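Long-range contacts in toluene, o-xylene monooxygenase oxygenase subunit (Pseudomonas stutzeri, PDB 2INC), which forms part of a multisubunit oxygenase that probably hydroxylates toluene, o-xylene and related aromatic compounds: residues 102-110 against 234-243; 114-125 against 161-169. All coordinates share one frame; numbering follows the deposited sequence.

Both contacts involve helix 108-117 and the residues beside it, and their centres lie about 14 Å apart on the same side of the chain's centre. Interaction 1 sets the approach to this helix against the corner between helices 208-237 and 241-268. Interaction 2 sets the far end of the helix, and the start of helix 121-138, against helix 142-172. Along the chain, 114-125 and 161-169 fall inside the loop closed by 102-110 and 234-243. The two contacts also touch: Asp103 forms a salt bridge with Arg165, and Leu243 packs on Tyr118. In this mainly helical, strandless chain of a ferritin-clan family, these side chains connect the corner before helix 241-268, the residues leading into helix 108-117, and helix 142-172.

Interaction 1 of 2, residues 102-110 against 234-243; sequences HDQMLTREW and LAQSEGDTLL
The indole of Trp110 fits into the corner where helix 208-237 ends and helix 241-268 begins, a hollow lined by Leu234, Ala235, Glu238 and Asp240. Glu238 covers one face in a CH-pi contact, its CB 4.0 Å from the centroid of the six-membered ring; its aliphatic stem packs while the residue remains exposed. Ala235 is small enough to let the ring in close, its CB 3.6 Å from Trp110 CZ2, and Leu234 CG forms a bump 3.7 Å from Trp110 CZ3. With CG anti to the backbone N (chi1 180°), the tryptophan reaches across from the first turn of its helix, which Thr107 caps by accepting from Trp110 N.

Further along, the imidazole of His102 rests one face on Leu242, whose CB lies 3.9 Å from the ring centroid, and a water sits over the rim of the opposite face. Between the two rings, Leu106 pushes CD2 to 3.8 Å from Asp240 CA. The corner itself is tight: Gly239, with positive phi, closes helix 208-237 in a Schellman motif, and the very next residue, Asp240, caps helix 241-268.

A second water accepts from Thr107 N and donates to Glu238 O, but Asp240 carries the direct polar link. Trp110 NE1 donates to the anti lone pair of Asp240 OD2 at 2.7 Å. The carboxylate stands 85° from the indole plane, and Leu243 N meets OD1 from above the carboxylate plane. Held at both oxygens by neutral N-H groups at a helix N-terminus, this buried carboxylate is probably stabilised in its charged form.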
# COMPACT_ATOMS: atom_id res chain seq x y z
N HIS B 102 29.32 23.56 -2.23
CA HIS B 102 30.02 23.34 -0.95
C HIS B 102 31.49 22.83 -1.07
O HIS B 102 32.39 23.28 -0.36
CB HIS B 102 29.18 22.34 -0.13
CG HIS B 102 29.88 21.77 1.05
ND1 HIS B 102 30.78 20.72 0.96
CD2 HIS B 102 29.82 22.10 2.36
CE1 HIS B 102 31.27 20.45 2.16
NE2 HIS B 102 30.68 21.25 3.03
N ASP B 103 31.73 21.88 -1.96
CA ASP B 103 33.04 21.25 -2.00
C ASP B 103 34.08 22.22 -2.54
O ASP B 103 35.24 22.18 -2.11
CB ASP B 103 33.01 19.96 -2.84
CG ASP B 103 32.23 18.83 -2.13
OD1 ASP B 103 31.94 17.83 -2.80
OD2 ASP B 103 31.91 18.97 -0.92
N GLN B 104 33.64 23.06 -3.50
CA GLN B 104 34.47 24.13 -4.12
C GLN B 104 34.95 25.15 -3.11
O GLN B 104 35.95 25.82 -3.34
CB GLN B 104 33.69 24.83 -5.26
CG GLN B 104 33.48 23.97 -6.56
CD GLN B 104 32.45 22.78 -6.45
OE1 GLN B 104 32.50 21.83 -7.26
NE2 GLN B 104 31.52 22.84 -5.46
N MET B 105 34.26 25.29 -1.98
CA MET B 105 34.64 26.28 -0.96
C MET B 105 35.58 25.74 0.13
O MET B 105 36.05 26.49 0.98
CB MET B 105 33.38 26.81 -0.25
CG MET B 105 32.27 27.29 -1.18
SD MET B 105 32.89 28.68 -2.12
CE MET B 105 33.46 29.80 -0.81
N LEU B 106 35.83 24.43 0.16
CA LEU B 106 36.75 23.87 1.18
C LEU B 106 38.18 24.31 0.85
O LEU B 106 38.52 24.47 -0.34
CB LEU B 106 36.70 22.33 1.14
CG LEU B 106 35.34 21.62 1.21
CD1 LEU B 106 35.45 20.09 0.87
CD2 LEU B 106 34.71 21.88 2.58
N THR B 107 39.03 24.45 1.87
CA THR B 107 40.43 24.86 1.62
C THR B 107 41.29 23.71 1.08
O THR B 107 40.96 22.53 1.26
CB THR B 107 41.13 25.34 2.87
OG1 THR B 107 41.22 24.26 3.81
CG2 THR B 107 40.38 26.52 3.50
N ARG B 108 42.43 24.03 0.46
CA ARG B 108 43.29 22.96 -0.07
C ARG B 108 43.75 22.05 1.07
O ARG B 108 43.83 20.81 0.91
CB ARG B 108 44.52 23.57 -0.77
CG ARG B 108 45.46 22.51 -1.38
CD ARG B 108 44.68 21.54 -2.34
NE ARG B 108 45.45 20.36 -2.75
CZ ARG B 108 45.25 19.66 -3.86
NH1 ARG B 108 44.30 20.00 -4.74
NH2 ARG B 108 46.03 18.62 -4.12
N GLU B 109 44.07 22.66 2.23
CA GLU B 109 44.57 21.93 3.38
C GLU B 109 43.52 20.94 3.92
O GLU B 109 43.84 19.79 4.27
CB GLU B 109 44.99 22.90 4.48
CG GLU B 109 46.24 23.78 4.12
CD GLU B 109 45.93 25.09 3.28
OE1 GLU B 109 46.93 25.83 2.99
OE2 GLU B 109 44.75 25.38 2.90
N TRP B 110 42.27 21.39 4.01
CA TRP B 110 41.19 20.47 4.43
C TRP B 110 40.98 19.34 3.40
O TRP B 110 40.85 18.15 3.74
CB TRP B 110 39.87 21.23 4.64
CG TRP B 110 38.79 20.29 5.06
CD1 TRP B 110 37.67 19.94 4.37
CD2 TRP B 110 38.74 19.59 6.29
NE1 TRP B 110 36.92 19.02 5.10
CE2 TRP B 110 37.56 18.81 6.29
CE3 TRP B 110 39.57 19.55 7.41
CZ2 TRP B 110 37.22 17.98 7.38
CZ3 TRP B 110 39.22 18.72 8.49
CH2 TRP B 110 38.07 17.95 8.45
N LEU B 234 35.97 18.36 13.88
CA LEU B 234 36.99 19.04 13.16
C LEU B 234 36.44 19.56 11.83
O LEU B 234 36.72 20.69 11.43
CB LEU B 234 38.15 18.08 12.94
CG LEU B 234 39.33 18.67 12.22
CD1 LEU B 234 39.91 19.83 13.07
CD2 LEU B 234 40.35 17.55 11.99
N ALA B 235 35.68 18.71 11.12
CA ALA B 235 35.11 19.10 9.81
C ALA B 235 34.33 20.38 9.96
O ALA B 235 34.49 21.31 9.15
CB ALA B 235 34.19 18.02 9.27
N GLN B 236 33.47 20.41 10.98
CA GLN B 236 32.60 21.54 11.20
C GLN B 236 33.40 22.83 11.41
O GLN B 236 33.08 23.86 10.82
CB GLN B 236 31.68 21.29 12.40
CG GLN B 236 30.43 22.16 12.34
CD GLN B 236 29.74 22.41 13.68
OE1 GLN B 236 29.50 21.47 14.48
NE2 GLN B 236 29.39 23.67 13.91
N SER B 237 34.43 22.76 12.25
CA SER B 237 35.27 23.91 12.54
C SER B 237 36.12 24.31 11.34
O SER B 237 36.52 25.46 11.21
CB SER B 237 36.14 23.63 13.78
OG SER B 237 37.30 22.90 13.44
N GLU B 238 36.33 23.39 10.41
CA GLU B 238 37.12 23.66 9.24
C GLU B 238 36.30 24.09 8.04
O GLU B 238 36.85 24.22 6.93
CB GLU B 238 37.95 22.43 8.84
CG GLU B 238 39.16 22.18 9.71
CD GLU B 238 40.03 23.40 9.85
OE1 GLU B 238 40.41 23.98 8.81
OE2 GLU B 238 40.31 23.78 11.02
N GLY B 239 35.00 24.26 8.22
CA GLY B 239 34.16 24.73 7.12
C GLY B 239 33.41 23.65 6.36
O GLY B 239 32.58 23.97 5.49
N ASP B 240 33.67 22.37 6.70
CA ASP B 240 33.07 21.26 5.97
C ASP B 240 31.72 20.97 6.61
O ASP B 240 31.61 20.10 7.46
CB ASP B 240 33.95 20.01 6.02
CG ASP B 240 33.55 18.96 4.97
OD1 ASP B 240 32.36 18.90 4.57
OD2 ASP B 240 34.42 18.21 4.52
N THR B 241 30.68 21.70 6.21
CA THR B 241 29.44 21.47 6.92
C THR B 241 28.84 20.12 6.52
O THR B 241 28.22 19.49 7.36
CB THR B 241 28.42 22.69 6.91
OG1 THR B 241 27.15 22.31 6.34
CG2 THR B 241 29.01 23.93 6.25
N LEU B 242 29.06 19.66 5.29
CA LEU B 242 28.50 18.38 4.86
C LEU B 242 29.01 17.28 5.81
O LEU B 242 28.22 16.59 6.47
CB LEU B 242 28.85 18.09 3.37
CG LEU B 242 28.04 17.07 2.58
CD1 LEU B 242 28.24 17.31 1.13
CD2 LEU B 242 28.59 15.72 2.90
N LEU B 243 30.33 17.15 5.95
CA LEU B 243 30.85 16.02 6.74
C LEU B 243 30.42 16.17 8.21
O LEU B 243 30.08 15.20 8.90
CB LEU B 243 32.37 15.92 6.60
CG LEU B 243 33.01 14.73 7.36
CD1 LEU B 243 32.30 13.40 7.12
CD2 LEU B 243 34.45 14.67 7.03
O HOH W 1 32.15 24.38 2.10
O HOH W 2 37.55 23.73 4.14

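Interaction 2 of 2, residues 114-125 against 161-169; sequences LARFYTPARYLF and HTAYRTREL
Thr162 and Thr166 of helix 142-172 face Thr119 and Arg122, where a type I turn from Tyr118 to Ala121 links helix 108-117 to helix 121-138 in this ferritin-clan helical fold. The short helical segments 121-125 and 161-169 run antiparallel (170°), their axes approaching to 9.8 Å.

Leu114, Thr119 and Leu169 make an apolar group. Leu114 and Leu169 cross at about a right angle, with Leu114 CD1 3.8 Å from Leu169 CD2, and the other methyl, Leu169 CD1, also reaches Thr119 CG2. Nearer the other end of 161-169, Thr162 points its methyl at the opposing main chain, CG2 lying 3.8 Å from Thr119 O. Thr119 and Thr162 each pack a methyl and use the hydroxyl for a polar bond.

Among the aromatic contacts, Thr162 OG1 lies at the edge of the Phe125 ring, in its plane, 3.4 Å from Phe125 CE1. Tyr118 crosses Arg165, laying its OH 3.8 Å from Arg165 CB. Arg165 bends its chain away at chi2 and chi3, carrying the guanidinium to Glu168 and Asp103, with which it forms salt bridges.

Polar links across the contact pass through two waters between buried side chains. One joins Tyr118 OH to Thr162 OG1, whose hydroxyl also bonds Trp158 O. The other donates to Thr119 O and Thr166 OG1 and accepts from Arg122 NH1, an arginine further held by Glu182 and by the backbone of another protein's chain. Thr119 OG1 bonds Glu182 as well. The Thr166 hydroxyl turns back on its own helix: OG1 donates to Thr162 O at 2.7 Å, reaching that carbonyl from the face opposite Thr166 N.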
# COMPACT_ATOMS: atom_id res chain seq x y z
N LEU B 114 40.85 15.40 4.27
CA LEU B 114 39.87 14.43 3.78
C LEU B 114 40.50 13.22 3.09
O LEU B 114 40.12 12.10 3.40
CB LEU B 114 38.93 15.10 2.79
CG LEU B 114 38.02 16.15 3.39
CD1 LEU B 114 37.15 16.67 2.25
CD2 LEU B 114 37.15 15.59 4.51
N ALA B 115 41.47 13.42 2.21
CA ALA B 115 42.09 12.31 1.51
C ALA B 115 42.75 11.34 2.48
O ALA B 115 42.71 10.11 2.26
CB ALA B 115 43.09 12.81 0.46
N ARG B 116 43.32 11.87 3.57
CA ARG B 116 44.07 11.04 4.51
C ARG B 116 43.20 10.42 5.55
O ARG B 116 43.38 9.23 5.86
CB ARG B 116 45.13 11.89 5.24
CG ARG B 116 46.06 11.07 6.14
CD ARG B 116 47.31 11.85 6.49
NE ARG B 116 48.16 10.98 7.31
CZ ARG B 116 48.97 11.37 8.27
NH1 ARG B 116 49.10 12.68 8.57
NH2 ARG B 116 49.68 10.45 8.93
N PHE B 117 42.30 11.24 6.12
CA PHE B 117 41.52 10.84 7.28
C PHE B 117 40.07 10.49 7.05
O PHE B 117 39.45 9.89 7.95
CB PHE B 117 41.53 11.96 8.31
CG PHE B 117 42.90 12.22 8.89
CD1 PHE B 117 43.41 11.39 9.88
CD2 PHE B 117 43.69 13.26 8.40
CE1 PHE B 117 44.69 11.62 10.42
CE2 PHE B 117 44.97 13.51 8.93
CZ PHE B 117 45.46 12.68 9.97
N TYR B 118 39.53 10.88 5.89
CA TYR B 118 38.11 10.57 5.61
C TYR B 118 37.87 9.45 4.60
O TYR B 118 37.31 8.41 4.94
CB TYR B 118 37.35 11.87 5.26
CG TYR B 118 35.92 11.58 4.83
CD1 TYR B 118 35.51 11.75 3.51
CD2 TYR B 118 35.01 11.10 5.74
CE1 TYR B 118 34.21 11.46 3.11
CE2 TYR B 118 33.70 10.79 5.35
CZ TYR B 118 33.32 10.99 4.04
OH TYR B 118 32.02 10.70 3.66
N THR B 119 38.31 9.62 3.37
CA THR B 119 37.95 8.65 2.38
C THR B 119 38.45 7.20 2.61
O THR B 119 37.73 6.24 2.20
CB THR B 119 38.19 9.15 0.97
OG1 THR B 119 39.56 9.43 0.84
CG2 THR B 119 37.38 10.47 0.74
N PRO B 120 39.64 7.00 3.25
CA PRO B 120 40.03 5.61 3.52
C PRO B 120 39.14 4.87 4.47
O PRO B 120 39.23 3.65 4.57
CB PRO B 120 41.44 5.72 4.13
CG PRO B 120 41.94 7.03 3.67
CD PRO B 120 40.74 7.93 3.58
N ALA B 121 38.26 5.58 5.15
CA ALA B 121 37.29 4.93 6.02
C ALA B 121 36.36 3.95 5.26
O ALA B 121 35.68 3.16 5.91
CB ALA B 121 36.48 5.96 6.79
N ARG B 122 36.36 3.94 3.91
CA ARG B 122 35.55 2.93 3.22
C ARG B 122 36.03 1.52 3.62
O ARG B 122 35.22 0.58 3.75
CB ARG B 122 35.51 3.15 1.70
CG ARG B 122 36.73 2.65 0.91
CD ARG B 122 36.38 2.66 -0.58
NE ARG B 122 37.56 2.26 -1.38
CZ ARG B 122 38.39 3.12 -1.91
NH1 ARG B 122 38.13 4.42 -1.79
NH2 ARG B 122 39.43 2.70 -2.62
N TYR B 123 37.34 1.36 3.85
CA TYR B 123 37.88 0.06 4.31
C TYR B 123 37.42 -0.22 5.74
O TYR B 123 36.92 -1.31 6.07
CB TYR B 123 39.43 0.01 4.13
CG TYR B 123 39.76 0.05 2.65
CD1 TYR B 123 39.69 -1.11 1.90
CD2 TYR B 123 40.08 1.25 2.00
CE1 TYR B 123 39.93 -1.10 0.54
CE2 TYR B 123 40.30 1.25 0.58
CZ TYR B 123 40.23 0.08 -0.10
OH TYR B 123 40.42 0.00 -1.49
N LEU B 124 37.56 0.73 6.61
CA LEU B 124 37.23 0.46 7.98
C LEU B 124 35.72 0.15 8.12
O LEU B 124 35.36 -0.78 8.83
CB LEU B 124 37.64 1.64 8.84
CG LEU B 124 37.31 1.47 10.32
CD1 LEU B 124 37.77 0.08 10.91
CD2 LEU B 124 38.06 2.58 11.08
N PHE B 125 34.85 0.88 7.44
CA PHE B 125 33.40 0.66 7.57
C PHE B 125 33.01 -0.67 6.96
O PHE B 125 32.14 -1.35 7.51
CB PHE B 125 32.56 1.81 6.92
CG PHE B 125 32.70 3.15 7.61
CD1 PHE B 125 32.43 4.34 6.89
CD2 PHE B 125 33.08 3.26 8.94
CE1 PHE B 125 32.54 5.60 7.47
CE2 PHE B 125 33.21 4.52 9.54
CZ PHE B 125 32.93 5.70 8.82
N HIS B 161 27.74 5.96 1.79
CA HIS B 161 27.90 7.42 1.88
C HIS B 161 29.34 7.78 1.53
O HIS B 161 29.61 8.75 0.80
CB HIS B 161 27.73 7.97 3.32
CG HIS B 161 26.38 7.77 3.94
ND1 HIS B 161 25.19 7.78 3.23
CD2 HIS B 161 26.03 7.68 5.26
CE1 HIS B 161 24.17 7.69 4.07
NE2 HIS B 161 24.65 7.62 5.31
N THR B 162 30.29 7.05 2.12
CA THR B 162 31.70 7.35 1.94
C THR B 162 32.10 7.13 0.47
O THR B 162 32.78 7.95 -0.11
CB THR B 162 32.58 6.40 2.85
OG1 THR B 162 32.09 6.47 4.19
CG2 THR B 162 34.01 6.89 2.85
N ALA B 163 31.65 6.05 -0.13
CA ALA B 163 31.87 5.80 -1.59
C ALA B 163 31.34 6.97 -2.45
O ALA B 163 32.02 7.46 -3.36
CB ALA B 163 31.23 4.51 -2.01
N TYR B 164 30.12 7.43 -2.16
CA TYR B 164 29.50 8.50 -2.93
C TYR B 164 30.29 9.81 -2.82
O TYR B 164 30.68 10.45 -3.84
CB TYR B 164 28.06 8.73 -2.35
CG TYR B 164 27.30 9.79 -3.15
CD1 TYR B 164 26.48 9.40 -4.19
CD2 TYR B 164 27.42 11.16 -2.85
CE1 TYR B 164 25.78 10.32 -4.95
CE2 TYR B 164 26.71 12.13 -3.62
CZ TYR B 164 25.89 11.66 -4.67
OH TYR B 164 25.18 12.54 -5.50
N ARG B 165 30.58 10.19 -1.60
CA ARG B 165 31.34 11.42 -1.37
C ARG B 165 32.74 11.36 -1.92
O ARG B 165 33.24 12.37 -2.37
CB ARG B 165 31.44 11.75 0.09
CG ARG B 165 30.06 12.13 0.65
CD ARG B 165 29.70 13.54 0.13
NE ARG B 165 30.67 14.52 0.67
CZ ARG B 165 31.12 15.59 -0.01
NH1 ARG B 165 31.98 16.43 0.59
NH2 ARG B 165 30.71 15.82 -1.27
N THR B 166 33.34 10.17 -1.90
CA THR B 166 34.67 10.02 -2.49
C THR B 166 34.65 10.36 -3.96
O THR B 166 35.54 11.05 -4.45
CB THR B 166 35.19 8.58 -2.26
OG1 THR B 166 35.31 8.38 -0.85
CG2 THR B 166 36.60 8.38 -2.93
N ARG B 167 33.66 9.85 -4.69
CA ARG B 167 33.47 10.26 -6.10
C ARG B 167 33.25 11.74 -6.28
O ARG B 167 33.80 12.37 -7.18
CB ARG B 167 32.26 9.59 -6.71
CG ARG B 167 32.50 8.34 -7.34
CD ARG B 167 32.76 8.51 -8.88
NE ARG B 167 34.10 8.92 -9.04
CZ ARG B 167 35.20 8.17 -9.03
NH1 ARG B 167 36.32 8.82 -9.12
NH2 ARG B 167 35.22 6.84 -8.98
N GLU B 168 32.39 12.32 -5.46
CA GLU B 168 32.13 13.77 -5.56
C GLU B 168 33.37 14.60 -5.31
O GLU B 168 33.65 15.58 -6.03
CB GLU B 168 31.04 14.18 -4.56
CG GLU B 168 29.68 13.76 -4.95
CD GLU B 168 28.66 14.73 -4.40
OE1 GLU B 168 27.88 15.30 -5.21
OE2 GLU B 168 28.66 14.95 -3.16
N LEU B 169 34.14 14.19 -4.31
CA LEU B 169 35.48 14.78 -4.07
C LEU B 169 36.46 14.61 -5.22
O LEU B 169 37.10 15.60 -5.62
CB LEU B 169 36.07 14.29 -2.74
CG LEU B 169 35.32 14.81 -1.49
CD1 LEU B 169 35.73 13.97 -0.29
CD2 LEU B 169 35.61 16.31 -1.23
O HOH W 3 30.99 8.83 5.28
O HOH W 4 36.44 6.02 -0.15